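Local atomic coordinates of solute-binding protein (Thermoactinomyces vulgaris, PDB entry 2ZYO), a protein that binds cyclodextrins and maltodextrins such as maltotetraose and probably delivers them for transport across the cell membrane. Residues Asp19-Trp24 with Thr297-Phe302; Glu63-Asp68 with Val78-Asp83; Lys113-Gly118 with Gly283-Ala288. One frame throughout, in Å; residues are numbered along the deposited sequence.

Contact 1 of 3, residues Asp19-Trp24 with Thr297-Phe302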
loop_
_atom_site.group_PDB
_atom_site.type_symbol
_atom_site.label_atom_id
_atom_site.label_comp_id
_atom_site.label_asym_id
_atom_site.label_seq_id
_atom_site.Cartn_x
_atom_site.Cartn_y
_atom_site.Cartn_z
ATOM N N ASP A 19 32.616 -9.238 -7.242
ATOM C CA ASP A 19 33.298 -9.251 -5.955
ATOM C C ASP A 19 32.314 -8.831 -4.870
ATOM O O ASP A 19 32.394 -9.290 -3.728
ATOM C CB ASP A 19 34.513 -8.317 -5.961
ATOM C CG ASP A 19 34.126 -6.849 -5.956
ATOM O OD1 ASP A 19 33.597 -6.365 -6.975
ATOM O OD2 ASP A 19 34.359 -6.178 -4.931
ATOM N N LYS A 20 31.384 -7.957 -5.251
ATOM C CA LYS A 20 30.403 -7.410 -4.329
ATOM C C LYS A 20 29.113 -7.018 -5.042
ATOM O O LYS A 20 29.115 -6.657 -6.223
ATOM C CB LYS A 20 30.978 -6.204 -3.575
ATOM C CG LYS A 20 31.043 -4.912 -4.373
ATOM C CD LYS A 20 31.667 -3.773 -3.573
ATOM C CE LYS A 20 30.733 -3.258 -2.491
ATOM N NZ LYS A 20 31.222 -1.977 -1.909
ATOM N N LEU A 21 28.013 -7.116 -4.307
ATOM C CA LEU A 21 26.739 -6.565 -4.734
ATOM C C LEU A 21 26.330 -5.537 -3.693
ATOM O O LEU A 21 26.673 -5.673 -2.518
ATOM C CB LEU A 21 25.685 -7.670 -4.861
ATOM C CG LEU A 21 25.939 -8.700 -5.972
ATOM C CD1 LEU A 21 25.056 -9.928 -5.794
ATOM C CD2 LEU A 21 25.750 -8.084 -7.360
ATOM N N VAL A 22 25.623 -4.500 -4.131
ATOM C CA VAL A 22 25.206 -3.422 -3.236
ATOM C C VAL A 22 23.685 -3.407 -3.117
ATOM O O VAL A 22 22.975 -3.518 -4.117
ATOM C CB VAL A 22 25.733 -2.039 -3.709
ATOM C CG1 VAL A 22 25.310 -0.930 -2.748
ATOM C CG2 VAL A 22 27.256 -2.055 -3.846
ATOM N N VAL A 23 23.207 -3.272 -1.882
ATOM C CA VAL A 23 21.782 -3.256 -1.584
ATOM C C VAL A 23 21.484 -2.004 -0.764
ATOM O O VAL A 23 22.186 -1.725 0.205
ATOM C CB VAL A 23 21.375 -4.517 -0.777
ATOM C CG1 VAL A 23 19.947 -4.426 -0.288
ATOM C CG2 VAL A 23 21.560 -5.782 -1.615
ATOM N N TRP A 24 20.464 -1.245 -1.164
ATOM C CA TRP A 24 19.991 -0.115 -0.358
ATOM C C TRP A 24 18.744 -0.515 0.416
ATOM O O TRP A 24 17.782 -1.021 -0.165
ATOM C CB TRP A 24 19.683 1.111 -1.220
ATOM C CG TRP A 24 20.876 1.773 -1.849
ATOM C CD1 TRP A 24 22.192 1.559 -1.555
ATOM C CD2 TRP A 24 20.849 2.782 -2.861
ATOM N NE1 TRP A 24 22.989 2.359 -2.342
ATOM C CE2 TRP A 24 22.188 3.125 -3.147
ATOM C CE3 TRP A 24 19.820 3.426 -3.562
ATOM C CZ2 TRP A 24 22.528 4.084 -4.105
ATOM C CZ3 TRP A 24 20.158 4.381 -4.515
ATOM C CH2 TRP A 24 21.501 4.698 -4.778
ATOM N N THR A 297 19.924 -10.848 -9.320
ATOM C CA THR A 297 18.608 -11.489 -9.314
ATOM C C THR A 297 18.615 -12.752 -8.450
ATOM O O THR A 297 17.611 -13.083 -7.818
ATOM C CB THR A 297 18.116 -11.786 -10.748
ATOM O OG1 THR A 297 18.055 -10.559 -11.484
ATOM C CG2 THR A 297 16.732 -12.422 -10.742
ATOM N N GLU A 298 19.752 -13.447 -8.418
ATOM C CA GLU A 298 19.934 -14.566 -7.499
ATOM C C GLU A 298 19.911 -14.089 -6.045
ATOM O O GLU A 298 19.301 -14.729 -5.190
ATOM C CB GLU A 298 21.216 -15.342 -7.817
ATOM C CG GLU A 298 21.102 -16.139 -9.109
ATOM C CD GLU A 298 22.406 -16.755 -9.576
ATOM O OE1 GLU A 298 23.485 -16.342 -9.101
ATOM O OE2 GLU A 298 22.340 -17.654 -10.445
ATOM N N LEU A 299 20.563 -12.958 -5.772
ATOM C CA LEU A 299 20.496 -12.349 -4.444
ATOM C C LEU A 299 19.058 -11.958 -4.098
ATOM O O LEU A 299 18.589 -12.210 -2.987
ATOM C CB LEU A 299 21.434 -11.137 -4.345
ATOM C CG LEU A 299 21.347 -10.245 -3.099
ATOM C CD1 LEU A 299 21.670 -10.995 -1.806
ATOM C CD2 LEU A 299 22.260 -9.049 -3.264
ATOM N N MET A 300 18.360 -11.352 -5.056
ATOM C CA MET A 300 16.973 -10.938 -4.852
ATOM C C MET A 300 16.085 -12.111 -4.445
ATOM O O MET A 300 15.235 -11.978 -3.564
ATOM C CB MET A 300 16.414 -10.277 -6.109
ATOM C CG MET A 300 15.027 -9.689 -5.905
ATOM S SD MET A 300 14.225 -9.135 -7.416
ATOM C CE MET A 300 15.208 -7.690 -7.823
ATOM N N GLN A 301 16.279 -13.252 -5.104
ATOM C CA GLN A 301 15.548 -14.470 -4.763
ATOM C C GLN A 301 15.924 -14.968 -3.369
ATOM O O GLN A 301 15.060 -15.399 -2.602
ATOM C CB GLN A 301 15.799 -15.564 -5.802
ATOM C CG GLN A 301 15.141 -15.301 -7.138
ATOM C CD GLN A 301 15.608 -16.260 -8.208
ATOM O OE1 GLN A 301 15.097 -17.373 -8.323
ATOM N NE2 GLN A 301 16.577 -15.828 -9.005
ATOM N N PHE A 302 17.211 -14.897 -3.044
ATOM C CA PHE A 302 17.695 -15.325 -1.734
ATOM C C PHE A 302 17.064 -14.494 -0.615
ATOM O O PHE A 302 16.731 -15.020 0.448
ATOM C CB PHE A 302 19.226 -15.257 -1.669
ATOM C CG PHE A 302 19.808 -15.906 -0.450
ATOM C CD1 PHE A 302 20.141 -17.258 -0.455
ATOM C CD2 PHE A 302 20.023 -15.167 0.710
ATOM C CE1 PHE A 302 20.677 -17.864 0.681
ATOM C CE2 PHE A 302 20.556 -15.768 1.850
ATOM C CZ PHE A 302 20.883 -17.116 1.832
#
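L21 is the first residue of strand 20-25 to meet helix 293-302, and it does so through L299. The contact belongs to the opening strand of a periplasmic-binding-protein fold, here packed against a helix that comes more than 270 residues later. L21 reaches tip to tip toward L299, its CD1 lying 3.9 Å from L299 CD2 and 4.1 Å from L299 CB. V22 points away from the helix, its side chain resting on E52 and its backbone N bonded to D76 OD2. With V23 the strand returns to the helix: V23 CG2, beside the backbone N, comes within 3.7 Å of L299 CD2. L299 CD2 is thus shared by L21 and V23, while F43 of helix 30-47 also touches L299. L299 extends toward the strand because its CG stands anti to its own backbone N (chi1 171°), and the interface is wholly apolar. Within the same helix, the carbonyl of T297, two residues before L299, takes two bonds from Q301. Q301 N approaches T297 O at 3.0 Å from one face of the carbonyl plane, and Q301 NE2, 60° out of that plane, approaches T297 O at 3.2 Å from the other.

Contact 2 of 3, residues Glu63-Asp68 with Val78-Asp83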
loop_
_atom_site.group_PDB
_atom_site.type_symbol
_atom_site.label_atom_id
_atom_site.label_comp_id
_atom_site.label_asym_id
_atom_site.label_seq_id
_atom_site.Cartn_x
_atom_site.Cartn_y
_atom_site.Cartn_z
ATOM N N GLU A 63 15.387 8.944 -6.142
ATOM C CA GLU A 63 16.174 10.148 -6.413
ATOM C C GLU A 63 17.679 9.884 -6.331
ATOM O O GLU A 63 18.443 10.367 -7.171
ATOM C CB GLU A 63 15.782 11.276 -5.453
ATOM C CG GLU A 63 14.442 11.928 -5.768
ATOM C CD GLU A 63 13.850 12.672 -4.581
ATOM O OE1 GLU A 63 13.696 12.059 -3.499
ATOM O OE2 GLU A 63 13.524 13.869 -4.732
ATOM N N LYS A 64 18.098 9.119 -5.322
ATOM C CA LYS A 64 19.512 8.804 -5.131
ATOM C C LYS A 64 20.066 7.940 -6.261
ATOM O O LYS A 64 21.197 8.147 -6.701
ATOM C CB LYS A 64 19.756 8.133 -3.772
ATOM C CG LYS A 64 21.230 8.009 -3.399
ATOM C CD LYS A 64 21.413 7.395 -2.022
ATOM C CE LYS A 64 22.860 7.010 -1.759
ATOM N NZ LYS A 64 23.788 8.177 -1.799
ATOM N N LEU A 65 19.268 6.982 -6.732
ATOM C CA LEU A 65 19.686 6.112 -7.835
ATOM C C LEU A 65 19.789 6.880 -9.154
ATOM O O LEU A 65 20.645 6.580 -9.989
ATOM C CB LEU A 65 18.744 4.911 -7.982
ATOM C CG LEU A 65 19.202 3.772 -8.907
ATOM C CD1 LEU A 65 20.464 3.083 -8.378
ATOM C CD2 LEU A 65 18.083 2.760 -9.108
ATOM N N THR A 66 18.916 7.872 -9.330
ATOM C CA THR A 66 18.948 8.744 -10.508
ATOM C C THR A 66 20.292 9.476 -10.617
ATOM O O THR A 66 20.778 9.734 -11.721
ATOM C CB THR A 66 17.767 9.750 -10.500
ATOM O OG1 THR A 66 16.540 9.038 -10.306
ATOM C CG2 THR A 66 17.683 10.514 -11.816
ATOM N N LEU A 67 20.889 9.789 -9.469
ATOM C CA LEU A 67 22.207 10.420 -9.419
ATOM C C LEU A 67 23.342 9.389 -9.409
ATOM O O LEU A 67 24.260 9.460 -10.231
ATOM C CB LEU A 67 22.311 11.343 -8.195
ATOM C CG LEU A 67 23.591 12.158 -7.976
ATOM C CD1 LEU A 67 23.717 13.285 -8.996
ATOM C CD2 LEU A 67 23.633 12.713 -6.558
ATOM N N ASP A 68 23.268 8.440 -8.479
ATOM C CA ASP A 68 24.357 7.491 -8.238
ATOM C C ASP A 68 24.489 6.410 -9.303
ATOM O O ASP A 68 25.600 5.964 -9.592
ATOM C CB ASP A 68 24.208 6.835 -6.863
ATOM C CG ASP A 68 24.491 7.793 -5.716
ATOM O OD1 ASP A 68 24.679 9.004 -5.962
ATOM O OD2 ASP A 68 24.526 7.324 -4.561
ATOM N N VAL A 78 17.471 -2.195 -5.118
ATOM C CA VAL A 78 16.842 -1.051 -4.461
ATOM C C VAL A 78 15.416 -1.417 -4.056
ATOM O O VAL A 78 14.894 -2.455 -4.470
ATOM C CB VAL A 78 16.828 0.202 -5.374
ATOM C CG1 VAL A 78 18.250 0.721 -5.599
ATOM C CG2 VAL A 78 16.148 -0.103 -6.709
ATOM N N THR A 79 14.791 -0.568 -3.244
ATOM C CA THR A 79 13.451 -0.843 -2.738
ATOM C C THR A 79 12.656 0.426 -2.437
ATOM O O THR A 79 13.193 1.391 -1.896
ATOM C CB THR A 79 13.493 -1.785 -1.495
ATOM O OG1 THR A 79 12.162 -2.070 -1.051
ATOM C CG2 THR A 79 14.300 -1.180 -0.353
ATOM N N TRP A 80 11.379 0.408 -2.824
ATOM C CA TRP A 80 10.412 1.466 -2.505
ATOM C C TRP A 80 8.987 0.967 -2.764
ATOM O O TRP A 80 8.805 -0.027 -3.469
ATOM C CB TRP A 80 10.697 2.764 -3.280
ATOM C CG TRP A 80 10.832 2.629 -4.772
ATOM C CD1 TRP A 80 9.823 2.459 -5.678
ATOM C CD2 TRP A 80 12.046 2.698 -5.531
ATOM N NE1 TRP A 80 10.336 2.401 -6.954
ATOM C CE2 TRP A 80 11.698 2.540 -6.891
ATOM C CE3 TRP A 80 13.395 2.857 -5.191
ATOM C CZ2 TRP A 80 12.653 2.548 -7.915
ATOM C CZ3 TRP A 80 14.342 2.871 -6.209
ATOM C CH2 TRP A 80 13.966 2.714 -7.554
ATOM N N PRO A 81 7.971 1.637 -2.176
ATOM C CA PRO A 81 6.577 1.289 -2.476
ATOM C C PRO A 81 6.289 1.285 -3.982
ATOM O O PRO A 81 6.770 2.161 -4.709
ATOM C CB PRO A 81 5.788 2.394 -1.771
ATOM C CG PRO A 81 6.664 2.798 -0.636
ATOM C CD PRO A 81 8.059 2.717 -1.174
ATOM N N HIS A 82 5.503 0.307 -4.429
ATOM C CA HIS A 82 5.314 0.022 -5.856
ATOM C C HIS A 82 4.590 1.113 -6.645
ATOM O O HIS A 82 4.644 1.121 -7.873
ATOM C CB HIS A 82 4.557 -1.298 -6.037
ATOM C CG HIS A 82 3.068 -1.143 -6.005
ATOM N ND1 HIS A 82 2.350 -1.095 -4.830
ATOM C CD2 HIS A 82 2.164 -1.006 -7.003
ATOM C CE1 HIS A 82 1.067 -0.943 -5.105
ATOM N NE2 HIS A 82 0.927 -0.888 -6.418
ATOM N N ASP A 83 3.894 2.016 -5.955
ATOM C CA ASP A 83 3.071 3.019 -6.641
ATOM C C ASP A 83 3.890 3.999 -7.491
ATOM O O ASP A 83 3.341 4.685 -8.354
ATOM C CB ASP A 83 2.159 3.764 -5.656
ATOM C CG ASP A 83 2.930 4.484 -4.569
ATOM O OD1 ASP A 83 3.513 3.802 -3.701
ATOM O OD2 ASP A 83 2.936 5.734 -4.572
#
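The indole of W80 receives L65 at its edge: L65 CD2 lies near the ring plane, 4.4 Å from W80 CH2, so the methyl meets the rim of the six-membered ring and not a face. The aromatic ring of Y285, on the neighbouring strand 278-287, also meets this indole, their planes inclined by about 55°. A second flat group, the carboxylate of D68, stays on the helix. K64 NZ reaches its OD2 from the syn side at 3.0 Å, 23° out of the carboxylate plane, a salt bridge spanning one helical turn. Helix 61-71 follows strand 50-55 and hands the chain on to strand 77-81, an order consistent with the second half of a beta-alpha-beta crossover, as in other periplasmic binding proteins. L65 projects toward the strand with CG anti to the backbone N (chi1 -168°), and its CD2 touches V78 as well as W80. The L65 and V78 side chains cross obliquely, with L65 CD2 4.1 Å from V78 CG1. W24 of strand 20-25 packs on both residues. Farther along, the imidazole of H82 is held at its two nitrogens, ND1 by the backbone N of V281 and NE2 by the carbonyl of M350.

Contact 3 of 3, residues Lys113-Gly118 with Gly283-Ala288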
loop_
_atom_site.group_PDB
_atom_site.type_symbol
_atom_site.label_atom_id
_atom_site.label_comp_id
_atom_site.label_asym_id
_atom_site.label_seq_id
_atom_site.Cartn_x
_atom_site.Cartn_y
_atom_site.Cartn_z
ATOM N N LYS A 113 1.291 -8.724 -9.488
ATOM C CA LYS A 113 0.739 -7.766 -10.446
ATOM C C LYS A 113 1.226 -6.350 -10.146
ATOM O O LYS A 113 1.494 -5.574 -11.063
ATOM C CB LYS A 113 -0.789 -7.815 -10.453
ATOM C CG LYS A 113 -1.368 -9.088 -11.049
ATOM C CD LYS A 113 -2.888 -9.026 -11.114
ATOM C CE LYS A 113 -3.496 -10.396 -11.396
ATOM N NZ LYS A 113 -3.040 -10.983 -12.691
ATOM N N ALA A 114 1.355 -6.031 -8.858
ATOM C CA ALA A 114 1.842 -4.722 -8.422
ATOM C C ALA A 114 3.272 -4.444 -8.879
ATOM O O ALA A 114 3.656 -3.288 -9.037
ATOM C CB ALA A 114 1.737 -4.589 -6.911
ATOM N N LEU A 115 4.049 -5.504 -9.097
ATOM C CA LEU A 115 5.455 -5.359 -9.481
ATOM C C LEU A 115 5.689 -5.588 -10.975
ATOM O O LEU A 115 6.830 -5.609 -11.443
ATOM C CB LEU A 115 6.344 -6.276 -8.629
ATOM C CG LEU A 115 6.237 -6.124 -7.106
ATOM C CD1 LEU A 115 7.271 -6.992 -6.415
ATOM C CD2 LEU A 115 6.375 -4.664 -6.655
ATOM N N THR A 116 4.592 -5.745 -11.711
ATOM C CA THR A 116 4.623 -5.898 -13.159
ATOM C C THR A 116 4.263 -4.564 -13.804
ATOM O O THR A 116 3.383 -3.847 -13.318
ATOM C CB THR A 116 3.650 -7.010 -13.616
ATOM O OG1 THR A 116 4.019 -8.246 -12.992
ATOM C CG2 THR A 116 3.679 -7.193 -15.129
ATOM N N TYR A 117 4.961 -4.229 -14.887
ATOM C CA TYR A 117 4.733 -2.976 -15.600
ATOM C C TYR A 117 5.042 -3.134 -17.084
ATOM O O TYR A 117 6.120 -3.597 -17.452
ATOM C CB TYR A 117 5.585 -1.857 -15.000
ATOM C CG TYR A 117 5.077 -0.479 -15.336
ATOM C CD1 TYR A 117 4.130 0.146 -14.526
ATOM C CD2 TYR A 117 5.532 0.200 -16.465
ATOM C CE1 TYR A 117 3.651 1.408 -14.829
ATOM C CE2 TYR A 117 5.060 1.468 -16.777
ATOM C CZ TYR A 117 4.118 2.063 -15.956
ATOM O OH TYR A 117 3.644 3.319 -16.251
ATOM N N GLY A 118 4.084 -2.753 -17.927
ATOM C CA GLY A 118 4.237 -2.851 -19.379
ATOM C C GLY A 118 4.581 -4.243 -19.882
ATOM O O GLY A 118 5.363 -4.391 -20.824
ATOM N N GLY A 283 8.796 -4.031 -2.757
ATOM C CA GLY A 283 9.614 -5.089 -3.338
ATOM C C GLY A 283 11.070 -4.707 -3.506
ATOM O O GLY A 283 11.454 -3.560 -3.264
ATOM N N TRP A 284 11.877 -5.688 -3.905
ATOM C CA TRP A 284 13.247 -5.451 -4.347
ATOM C C TRP A 284 13.230 -5.270 -5.854
ATOM O O TRP A 284 12.618 -6.073 -6.568
ATOM C CB TRP A 284 14.147 -6.643 -4.018
ATOM C CG TRP A 284 14.509 -6.796 -2.576
ATOM C CD1 TRP A 284 14.196 -7.847 -1.761
ATOM C CD2 TRP A 284 15.269 -5.880 -1.779
ATOM N NE1 TRP A 284 14.707 -7.639 -0.502
ATOM C CE2 TRP A 284 15.368 -6.438 -0.484
ATOM C CE3 TRP A 284 15.867 -4.637 -2.029
ATOM C CZ2 TRP A 284 16.049 -5.799 0.558
ATOM C CZ3 TRP A 284 16.541 -3.999 -0.991
ATOM C CH2 TRP A 284 16.623 -4.581 0.288
ATOM N N TYR A 285 13.906 -4.228 -6.331
ATOM C CA TYR A 285 14.014 -3.955 -7.767
ATOM C C TYR A 285 15.470 -3.992 -8.202
ATOM O O TYR A 285 16.375 -3.872 -7.377
ATOM C CB TYR A 285 13.365 -2.610 -8.123
ATOM C CG TYR A 285 12.052 -2.385 -7.411
ATOM C CD1 TYR A 285 11.015 -3.310 -7.520
ATOM C CD2 TYR A 285 11.854 -1.261 -6.614
ATOM C CE1 TYR A 285 9.813 -3.123 -6.853
ATOM C CE2 TYR A 285 10.647 -1.060 -5.944
ATOM C CZ TYR A 285 9.637 -1.996 -6.069
ATOM O OH TYR A 285 8.444 -1.814 -5.412
ATOM N N LEU A 286 15.686 -4.176 -9.501
ATOM C CA LEU A 286 17.023 -4.298 -10.064
ATOM C C LEU A 286 17.389 -3.042 -10.842
ATOM O O LEU A 286 16.743 -2.709 -11.839
ATOM C CB LEU A 286 17.095 -5.533 -10.973
ATOM C CG LEU A 286 18.401 -5.867 -11.701
ATOM C CD1 LEU A 286 19.563 -6.034 -10.734
ATOM C CD2 LEU A 286 18.218 -7.118 -12.549
ATOM N N SER A 287 18.428 -2.351 -10.378
ATOM C CA SER A 287 18.890 -1.133 -11.031
ATOM C C SER A 287 19.290 -1.405 -12.473
ATOM O O SER A 287 19.961 -2.397 -12.761
ATOM C CB SER A 287 20.079 -0.539 -10.278
ATOM O OG SER A 287 20.699 0.491 -11.034
ATOM N N ALA A 288 18.884 -0.508 -13.368
ATOM C CA ALA A 288 19.263 -0.588 -14.780
ATOM C C ALA A 288 20.771 -0.417 -14.956
ATOM O O ALA A 288 21.327 -0.771 -15.998
ATOM C CB ALA A 288 18.512 0.457 -15.587
#
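G283 opens this face of strand 278-287 to L115: with no side chain at the glycine, L115 CD1 can settle over the backbone, 4.3 Å from G283 CA. The W284 side chain leaves the backbone on the side away from L115, and K126 makes a cation-pi contact with its indole. The strand then brings Y285 back to L115. The two side chains cross at about a right angle, and L115 CD2 sits at the ring edge, in its plane, 3.8 Å from Y285 CE1 and 3.7 Å from Y285 OH. L115 CG lies beside its own backbone N (chi1 -55°), which carries CG toward the strand, and both methyls make contact there. Strand 278-287 runs antiparallel to strand 77-81 and also to strand 120-136, consistent with the reversed strand found in the sheet of type 2 periplasmic binding proteins. L115 thus fills the join between the end of helix 109-114 and that sheet. G283 O lies 3.6 Å above one face of the Y285 ring, offset toward the rim. The buried phenol oxygen is satisfied by a hydrogen bond with W80 O, supplemented by a weak, 3.5 Å bond from G283 N to Y285 OH. Beyond it, L286 packs against P293, A296 and T297 of helix 293-302.

The three contacts form a continuous patch of one lobe, on the same side of the chain's centre. Contacts 2 and 3 are nearest, their centres about 11 Å apart, because strands 77-81 and 278-287 pair side by side; V78 O lies 2.8 Å from Y285 N. Contact 1 lies about 16 Å from contact 2 and about 15 Å from contact 3, centre to centre. W24 bridges the first two, its CE3 3.7 Å from V78 CG1, while contact 1 meets contact 3 where V23 CG1 lies 3.4 Å from W284 CH2. A glucose unit of bound maltotetraose is about 11 Å from the W80 side chain and about 12 Å from that of Y285; pocket residue R84 directly follows D83.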